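Local coordinates for hypothetical conserved protein (PDB 2YXY) that is of unknown function but belongs to the DUF1811 family of the SH3 clan, joining a pair of helices to a small antiparallel sheet, at residues D61-G65 / E66-I70; Q21-A24 / M25-K29; Q8-Y11 / S12-T15. All coordinates share one frame; numbering follows the deposited sequence.

Interaction 1: residues D61-G65 / E66-I70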
loop_
_atom_site.group_PDB
_atom_site.type_symbol
_atom_site.label_atom_id
_atom_site.label_comp_id
_atom_site.label_asym_id
_atom_site.label_seq_id
_atom_site.Cartn_x
_atom_site.Cartn_y
_atom_site.Cartn_z
ATOM N N ASP A 61 12.071 -3.825 7.516
ATOM C CA ASP A 61 11.593 -5.201 7.514
ATOM C C ASP A 61 11.612 -5.805 6.114
ATOM O O ASP A 61 11.417 -7.011 5.944
ATOM C CB ASP A 61 10.162 -5.275 8.049
ATOM C CG ASP A 61 10.040 -4.751 9.454
ATOM O OD1 ASP A 61 8.924 -4.824 10.017
ATOM O OD2 ASP A 61 11.058 -4.266 9.991
ATOM N N PHE A 62 11.836 -4.968 5.109
ATOM C CA PHE A 62 11.849 -5.448 3.734
ATOM C C PHE A 62 13.247 -5.367 3.148
ATOM O O PHE A 62 13.984 -4.419 3.423
ATOM C CB PHE A 62 10.819 -4.664 2.911
ATOM C CG PHE A 62 9.439 -4.743 3.494
ATOM C CD1 PHE A 62 9.033 -3.838 4.469
ATOM C CD2 PHE A 62 8.595 -5.803 3.171
ATOM C CE1 PHE A 62 7.815 -3.985 5.113
ATOM C CE2 PHE A 62 7.382 -5.961 3.806
ATOM C CZ PHE A 62 6.990 -5.047 4.788
ATOM N N HIS A 63 13.605 -6.364 2.339
ATOM C CA HIS A 63 14.954 -6.427 1.781
ATOM C C HIS A 63 15.029 -6.704 0.280
ATOM O O HIS A 63 14.216 -7.437 -0.275
ATOM C CB HIS A 63 15.768 -7.509 2.524
ATOM C CG HIS A 63 15.602 -7.489 4.015
ATOM N ND1 HIS A 63 14.528 -8.078 4.658
ATOM C CD2 HIS A 63 16.348 -6.931 4.997
ATOM C CE1 HIS A 63 14.628 -7.883 5.957
ATOM N NE2 HIS A 63 15.730 -7.185 6.193
ATOM N N PRO A 64 16.026 -6.114 -0.392
ATOM C CA PRO A 64 16.212 -6.308 -1.827
ATOM C C PRO A 64 16.498 -7.791 -2.069
ATOM O O PRO A 64 17.094 -8.456 -1.226
ATOM C CB PRO A 64 17.427 -5.434 -2.144
ATOM C CG PRO A 64 17.423 -4.398 -1.032
ATOM C CD PRO A 64 17.049 -5.209 0.160
ATOM N N GLY A 65 16.080 -8.303 -3.221
ATOM C CA GLY A 65 16.315 -9.699 -3.509
ATOM C C GLY A 65 15.250 -10.601 -2.930
ATOM O O GLY A 65 15.061 -11.717 -3.409
ATOM N N GLU A 66 14.560 -10.130 -1.896
ATOM C CA GLU A 66 13.496 -10.921 -1.290
ATOM C C GLU A 66 12.222 -10.885 -2.143
ATOM O O GLU A 66 12.000 -9.955 -2.930
ATOM C CB GLU A 66 13.198 -10.411 0.114
ATOM C CG GLU A 66 13.650 -11.331 1.228
ATOM C CD GLU A 66 15.135 -11.635 1.179
ATOM O OE1 GLU A 66 15.567 -12.380 0.270
ATOM O OE2 GLU A 66 15.872 -11.128 2.054
ATOM N N ILE A 67 11.392 -11.907 -1.979
ATOM C CA ILE A 67 10.149 -12.043 -2.724
ATOM C C ILE A 67 9.020 -12.115 -1.700
ATOM O O ILE A 67 9.123 -12.846 -0.699
ATOM C CB ILE A 67 10.158 -13.350 -3.552
ATOM C CG1 ILE A 67 11.458 -13.437 -4.355
ATOM C CG2 ILE A 67 8.949 -13.402 -4.489
ATOM C CD1 ILE A 67 11.767 -14.826 -4.865
ATOM N N TYR A 68 7.943 -11.364 -1.926
ATOM C CA TYR A 68 6.844 -11.402 -0.962
ATOM C C TYR A 68 5.457 -11.619 -1.563
ATOM O O TYR A 68 5.211 -11.279 -2.713
ATOM C CB TYR A 68 6.787 -10.092 -0.147
ATOM C CG TYR A 68 8.097 -9.654 0.469
ATOM C CD1 TYR A 68 9.078 -9.035 -0.300
ATOM C CD2 TYR A 68 8.365 -9.887 1.811
ATOM C CE1 TYR A 68 10.290 -8.665 0.251
ATOM C CE2 TYR A 68 9.577 -9.522 2.379
ATOM C CZ TYR A 68 10.539 -8.913 1.593
ATOM O OH TYR A 68 11.756 -8.572 2.150
ATOM N N GLU A 69 4.556 -12.180 -0.762
ATOM C CA GLU A 69 3.175 -12.335 -1.187
ATOM C C GLU A 69 2.630 -10.908 -1.242
ATOM O O GLU A 69 2.994 -10.059 -0.414
ATOM C CB GLU A 69 2.336 -13.065 -0.146
ATOM C CG GLU A 69 2.556 -14.535 -0.029
ATOM C CD GLU A 69 1.311 -15.227 0.479
ATOM O OE1 GLU A 69 0.296 -15.224 -0.260
ATOM O OE2 GLU A 69 1.346 -15.755 1.612
ATOM N N ILE A 70 1.746 -10.653 -2.195
ATOM C CA ILE A 70 1.147 -9.335 -2.338
ATOM C C ILE A 70 -0.184 -9.287 -1.604
ATOM O O ILE A 70 -1.119 -10.004 -1.959
ATOM C CB ILE A 70 0.928 -9.005 -3.812
ATOM C CG1 ILE A 70 2.287 -9.017 -4.528
ATOM C CG2 ILE A 70 0.183 -7.653 -3.950
ATOM C CD1 ILE A 70 2.210 -8.868 -6.055
#

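Interaction 2: residues Q21-A24 / M25-K29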
loop_
_atom_site.group_PDB
_atom_site.type_symbol
_atom_site.label_atom_id
_atom_site.label_comp_id
_atom_site.label_asym_id
_atom_site.label_seq_id
_atom_site.Cartn_x
_atom_site.Cartn_y
_atom_site.Cartn_z
ATOM N N GLN A 21 -6.625 7.990 12.034
ATOM C CA GLN A 21 -7.847 8.762 11.839
ATOM C C GLN A 21 -8.088 8.956 10.331
ATOM O O GLN A 21 -9.222 8.893 9.865
ATOM C CB GLN A 21 -7.738 10.128 12.552
ATOM C CG GLN A 21 -7.535 9.944 14.061
ATOM C CD GLN A 21 -7.279 11.224 14.832
ATOM O OE1 GLN A 21 -6.383 12.006 14.497
ATOM N NE2 GLN A 21 -8.049 11.431 15.895
ATOM N N GLU A 22 -7.027 9.234 9.576
ATOM C CA GLU A 22 -7.190 9.393 8.143
ATOM C C GLU A 22 -7.702 8.039 7.579
ATOM O O GLU A 22 -8.654 7.987 6.811
ATOM C CB GLU A 22 -5.857 9.772 7.506
ATOM C CG GLU A 22 -5.865 9.723 5.977
ATOM C CD GLU A 22 -6.538 10.934 5.348
ATOM O OE1 GLU A 22 -6.475 11.070 4.096
ATOM O OE2 GLU A 22 -7.125 11.741 6.105
ATOM N N ILE A 23 -7.098 6.942 8.013
ATOM C CA ILE A 23 -7.514 5.638 7.511
ATOM C C ILE A 23 -8.975 5.334 7.835
ATOM O O ILE A 23 -9.691 4.773 6.995
ATOM C CB ILE A 23 -6.599 4.528 8.055
ATOM C CG1 ILE A 23 -5.234 4.635 7.360
ATOM C CG2 ILE A 23 -7.243 3.140 7.840
ATOM C CD1 ILE A 23 -4.086 3.960 8.111
ATOM N N ALA A 24 -9.420 5.697 9.040
ATOM C CA ALA A 24 -10.816 5.468 9.441
ATOM C C ALA A 24 -11.757 6.280 8.535
ATOM O O ALA A 24 -12.815 5.813 8.134
ATOM C CB ALA A 24 -11.040 5.866 10.934
ATOM N N MET A 25 -11.372 7.506 8.226
ATOM C CA MET A 25 -12.182 8.362 7.367
ATOM C C MET A 25 -12.233 7.800 5.932
ATOM O O MET A 25 -13.295 7.741 5.307
ATOM C CB MET A 25 -11.583 9.770 7.369
ATOM C CG MET A 25 -12.191 10.779 6.363
ATOM S SD MET A 25 -11.442 10.724 4.708
ATOM C CE MET A 25 -9.873 11.678 4.930
ATOM N N LEU A 26 -11.077 7.392 5.415
ATOM C CA LEU A 26 -10.986 6.837 4.066
ATOM C C LEU A 26 -11.777 5.522 3.993
ATOM O O LEU A 26 -12.464 5.241 2.993
ATOM C CB LEU A 26 -9.517 6.580 3.705
ATOM C CG LEU A 26 -8.550 7.770 3.547
ATOM C CD1 LEU A 26 -7.076 7.288 3.487
ATOM C CD2 LEU A 26 -8.917 8.536 2.283
ATOM N N THR A 27 -11.693 4.733 5.063
ATOM C CA THR A 27 -12.384 3.448 5.124
ATOM C C THR A 27 -13.898 3.628 5.012
ATOM O O THR A 27 -14.562 2.864 4.312
ATOM C CB THR A 27 -12.012 2.705 6.417
ATOM O OG1 THR A 27 -10.616 2.394 6.374
ATOM C CG2 THR A 27 -12.832 1.382 6.591
ATOM N N GLU A 28 -14.440 4.650 5.670
ATOM C CA GLU A 28 -15.876 4.900 5.612
ATOM C C GLU A 28 -16.305 5.367 4.201
ATOM O O GLU A 28 -17.358 4.978 3.704
ATOM C CB GLU A 28 -16.282 5.918 6.696
ATOM C CG GLU A 28 -17.764 6.330 6.644
ATOM C CD GLU A 28 -18.735 5.187 6.968
ATOM O OE1 GLU A 28 -19.942 5.346 6.674
ATOM O OE2 GLU A 28 -18.313 4.144 7.520
ATOM N N LYS A 29 -15.499 6.196 3.554
ATOM C CA LYS A 29 -15.819 6.612 2.198
ATOM C C LYS A 29 -15.680 5.404 1.249
ATOM O O LYS A 29 -16.481 5.224 0.335
ATOM C CB LYS A 29 -14.866 7.717 1.732
ATOM C CG LYS A 29 -15.077 9.068 2.400
ATOM C CD LYS A 29 -13.984 10.013 1.924
ATOM C CE LYS A 29 -14.229 11.441 2.409
ATOM N NZ LYS A 29 -13.164 12.331 1.833
#

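Interaction 3: residues Q8-Y11 / S12-T15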
loop_
_atom_site.group_PDB
_atom_site.type_symbol
_atom_site.label_atom_id
_atom_site.label_comp_id
_atom_site.label_asym_id
_atom_site.label_seq_id
_atom_site.Cartn_x
_atom_site.Cartn_y
_atom_site.Cartn_z
ATOM N N GLN A 8 -4.733 20.208 5.369
ATOM C CA GLN A 8 -4.090 18.918 5.137
ATOM C C GLN A 8 -2.593 18.617 5.159
ATOM O O GLN A 8 -1.793 19.089 4.350
ATOM C CB GLN A 8 -4.689 18.248 3.894
ATOM C CG GLN A 8 -5.702 17.165 4.288
ATOM C CD GLN A 8 -5.624 15.894 3.443
ATOM O OE1 GLN A 8 -5.810 15.937 2.224
ATOM N NE2 GLN A 8 -5.358 14.753 4.094
ATOM N N LYS A 9 -2.241 17.779 6.120
ATOM C CA LYS A 9 -0.876 17.319 6.253
ATOM C C LYS A 9 -0.710 16.145 5.280
ATOM O O LYS A 9 -1.648 15.371 5.049
ATOM C CB LYS A 9 -0.617 16.804 7.679
ATOM C CG LYS A 9 -0.717 17.862 8.765
ATOM C CD LYS A 9 -0.482 17.299 10.168
ATOM C CE LYS A 9 -0.498 18.420 11.221
ATOM N NZ LYS A 9 -0.382 17.902 12.612
ATOM N N ARG A 10 0.482 16.029 4.721
ATOM C CA ARG A 10 0.854 14.922 3.854
ATOM C C ARG A 10 0.999 13.699 4.767
ATOM O O ARG A 10 1.326 13.840 5.944
ATOM C CB ARG A 10 2.189 15.241 3.192
ATOM C CG ARG A 10 1.992 16.027 1.932
ATOM C CD ARG A 10 3.045 17.072 1.688
ATOM N NE ARG A 10 4.405 16.569 1.566
ATOM C CZ ARG A 10 5.391 17.295 1.041
ATOM N NH1 ARG A 10 5.134 18.525 0.595
ATOM N NH2 ARG A 10 6.633 16.820 0.991
ATOM N N TYR A 11 0.754 12.503 4.245
ATOM C CA TYR A 11 0.879 11.326 5.087
ATOM C C TYR A 11 2.274 11.215 5.705
ATOM O O TYR A 11 2.424 10.759 6.857
ATOM C CB TYR A 11 0.506 10.046 4.309
ATOM C CG TYR A 11 -0.947 10.006 3.811
ATOM C CD1 TYR A 11 -1.917 10.892 4.312
ATOM C CD2 TYR A 11 -1.338 9.094 2.827
ATOM C CE1 TYR A 11 -3.226 10.873 3.839
ATOM C CE2 TYR A 11 -2.641 9.061 2.342
ATOM C CZ TYR A 11 -3.579 9.946 2.833
ATOM O OH TYR A 11 -4.835 9.935 2.269
ATOM N N SER A 12 3.286 11.668 4.974
ATOM C CA SER A 12 4.664 11.597 5.477
ATOM C C SER A 12 4.949 12.522 6.666
ATOM O O SER A 12 6.013 12.434 7.268
ATOM C CB SER A 12 5.671 11.905 4.362
ATOM O OG SER A 12 5.640 13.279 4.025
ATOM N N GLU A 13 3.998 13.384 7.018
ATOM C CA GLU A 13 4.173 14.320 8.135
ATOM C C GLU A 13 3.258 13.994 9.318
ATOM O O GLU A 13 3.352 14.613 10.375
ATOM C CB GLU A 13 3.901 15.771 7.654
ATOM C CG GLU A 13 4.704 16.159 6.406
ATOM C CD GLU A 13 4.265 17.478 5.728
ATOM O OE1 GLU A 13 3.064 17.830 5.730
ATOM O OE2 GLU A 13 5.134 18.153 5.144
ATOM N N MET A 14 2.383 13.012 9.158
ATOM C CA MET A 14 1.442 12.681 10.228
ATOM C C MET A 14 1.980 11.782 11.294
ATOM O O MET A 14 2.895 11.012 11.055
ATOM C CB MET A 14 0.186 11.990 9.666
ATOM C CG MET A 14 -0.542 12.762 8.584
ATOM S SD MET A 14 -2.028 11.866 8.096
ATOM C CE MET A 14 -2.952 13.212 7.186
ATOM N N THR A 15 1.379 11.881 12.476
ATOM C CA THR A 15 1.735 11.025 13.594
ATOM C C THR A 15 0.912 9.758 13.349
ATOM O O THR A 15 0.037 9.720 12.470
ATOM C CB THR A 15 1.249 11.589 14.935
ATOM O OG1 THR A 15 -0.178 11.680 14.890
ATOM C CG2 THR A 15 1.829 12.988 15.216
HETATM O O HOH W 1 1.822 15.918 12.107
HETATM O O HOH W 2 5.995 13.578 1.365
HETATM O O HOH W 3 4.189 10.064 8.651
#

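Interaction 1: residues D61-G65 / E66-I70
Tyr68 OH receives the backbone N-H of His63 over 2.9 Å in a nearly straight bond (165° at the hydrogen), and so ties the start of strand 67-70 back to the loop that leads into it. Between the two partners the chain makes a type II beta turn, His63 to Glu66, just ahead of this edge strand of the four-stranded antiparallel sheet. The turn is closed by Glu66 N donating to His63 O at 3.2 Å, with the donor above the carbonyl plane. Pro64 suits the second corner because its ring fixes phi near the value required there. Gly65 takes the third, where phi is positive and a beta carbon would collide with the preceding carbonyl oxygen.

Tyr68 suits its place because it is both long and flat. Its CG stands anti to the carbonyl carbon (chi1 -50°), which turns the ring back toward the loop backbone, and its hydroxyl ends beside that backbone, 3.5 Å from Phe62 CA. His63 N approaches at the edge of the ring, near its plane, while one face receives Phe62. The two rings form an edge-to-face pair with centroids 5.5 Å apart and planes at 60°; the closest carbons are Phe62 CD2 and Tyr68 CE2, separated by 3.9 Å. Both side chains are buried: Phe62 also meets Leu107 and Lys109, and Tyr68 rests on Val80 of the adjoining strand 76-84. Hydrogen bond and aromatic pair thus hold the same ring at its end and over its face.

On the solvent-exposed side of the turn, Glu66 bends at chi2 and runs beside His63, pointing the same way. Their ionisable atoms do not touch; the closest approach of the two side chains is Glu66 OE2 to His63 CB, 3.7 Å.

Interaction 2: residues Q21-A24 / M25-K29
Glu22 and Met25 lie side by side and point the same way, whereas Leu26 crosses Glu22 at a slant: the three side chains occupy one flank of helix 16-36, brought together by the three- and four-residue spacing of an alpha-helix. This helix falls within a predicted coiled coil and packs against helix 39-54. Glu22 has CG anti to its own amide nitrogen (chi1 170°) and then bends at chi2, which carries the carboxylate forward along the helix, toward Met25 and Leu26. Met25, bent at both chi2 and chi3, swings its methyl to the same place, and Met25 CE comes within 3.0 Å of Glu22 OE2, an unusually short approach whose exact length is doubtful.

The aliphatic part of Glu22 serves the apolar side of the helix: its CG lies 3.7 Å from Leu26 CD1. Leu26 in turn meets Lys48 and Ile49 of helix 39-54, a place where a branched hydrocarbon fits well. The other carboxylate oxygen, Glu22 OE1, is hydrogen-bonded to Tyr11 OH, so this buried glutamate has a polar partner at its end and hydrocarbon along its stem. An alanine here would probably leave Tyr11 OH without that hydrogen-bond partner and open a gap beside Met25 CE and Leu26 CD1.

Round the helix, Ile23 and Thr27 cross with Ile23 CG2 3.8 Å from the threonine hydroxyl, while Ile23 itself reaches Ala52 and Met56. Thr27 suits a helix because its hydroxyl can bond to the carbonyl four residues earlier. Ile23 O is gripped twice, by the helical bond from Thr27 N at 2.8 Å and by the hydroxyl Thr27 OG1 at 2.6 Å, the two donors arriving from opposite faces of the carbonyl plane.

Interaction 3: residues Q8-Y11 / S12-T15
Tyr11 and Met14 make a Met-aromatic contact across a short 3-10 turn, Met14 lying just after it, at the surface, where the N-terminal loop bends before entering helix 16-36. Met14, extended beyond CG (chi2 -177°), runs its sulfur and methyl alongside the tyrosine. Met14 SD stands 5.1 Å from the centroid of the Tyr11 ring, obliquely placed, and Met14 CE touches the ring edge, 3.8 Å from Tyr11 CD1. So long a side chain suits this spot because it can follow the tyrosine inward, toward Leu19, while Tyr11 continues to Leu26 and to helix 39-54.

The backbone sets up the pairing: Glu13 N donates to Arg10 O at 2.9 Å, and Met14 N to Tyr11 O at 3.2 Å. Water 3 joins Tyr11 O to Met14 O across the same bend, and water 1 connects Lys9 NZ, which also forms a salt bridge with Glu18, to Glu13 O. Thr15 then caps the helix that follows.

On the outer side, Glu13 reaches back over Arg10. Glu13 OE1 accepts a weak bond from Arg10 N, while Glu13 OE2 lies over one face of the guanidinium, 4.0 Å from Arg10 NE. The two flat groups are nearly parallel, 8° apart, and no N-H points at the oxygen. This long salt bridge therefore rests on charge alone, and in so exposed a setting it is likely to add less than the backbone bonds of the turn.

How the interactions relate
Interactions 2 and 3 form one neighbourhood, their centres 14 Å apart: the loop of residues 8-15 folds back beside helix 16-36, and Tyr11 OH meets Glu22 OE1 at 2.7 Å in a probable hydrogen bond, with Leu26 CD1 3.7 Å from the same hydroxyl. Tyr11 thus serves both contacts, pairing with methionine in one and with glutamate and leucine in the other. Interaction 1 stands apart in the sheet portion, its centre 28 Å from that of interaction 2, on the opposite side of the chain's centre, and 26 Å from that of interaction 3. Helix 39-54 lies in sequence between interaction 2 and interaction 1. No ligand or active site is known to connect the three.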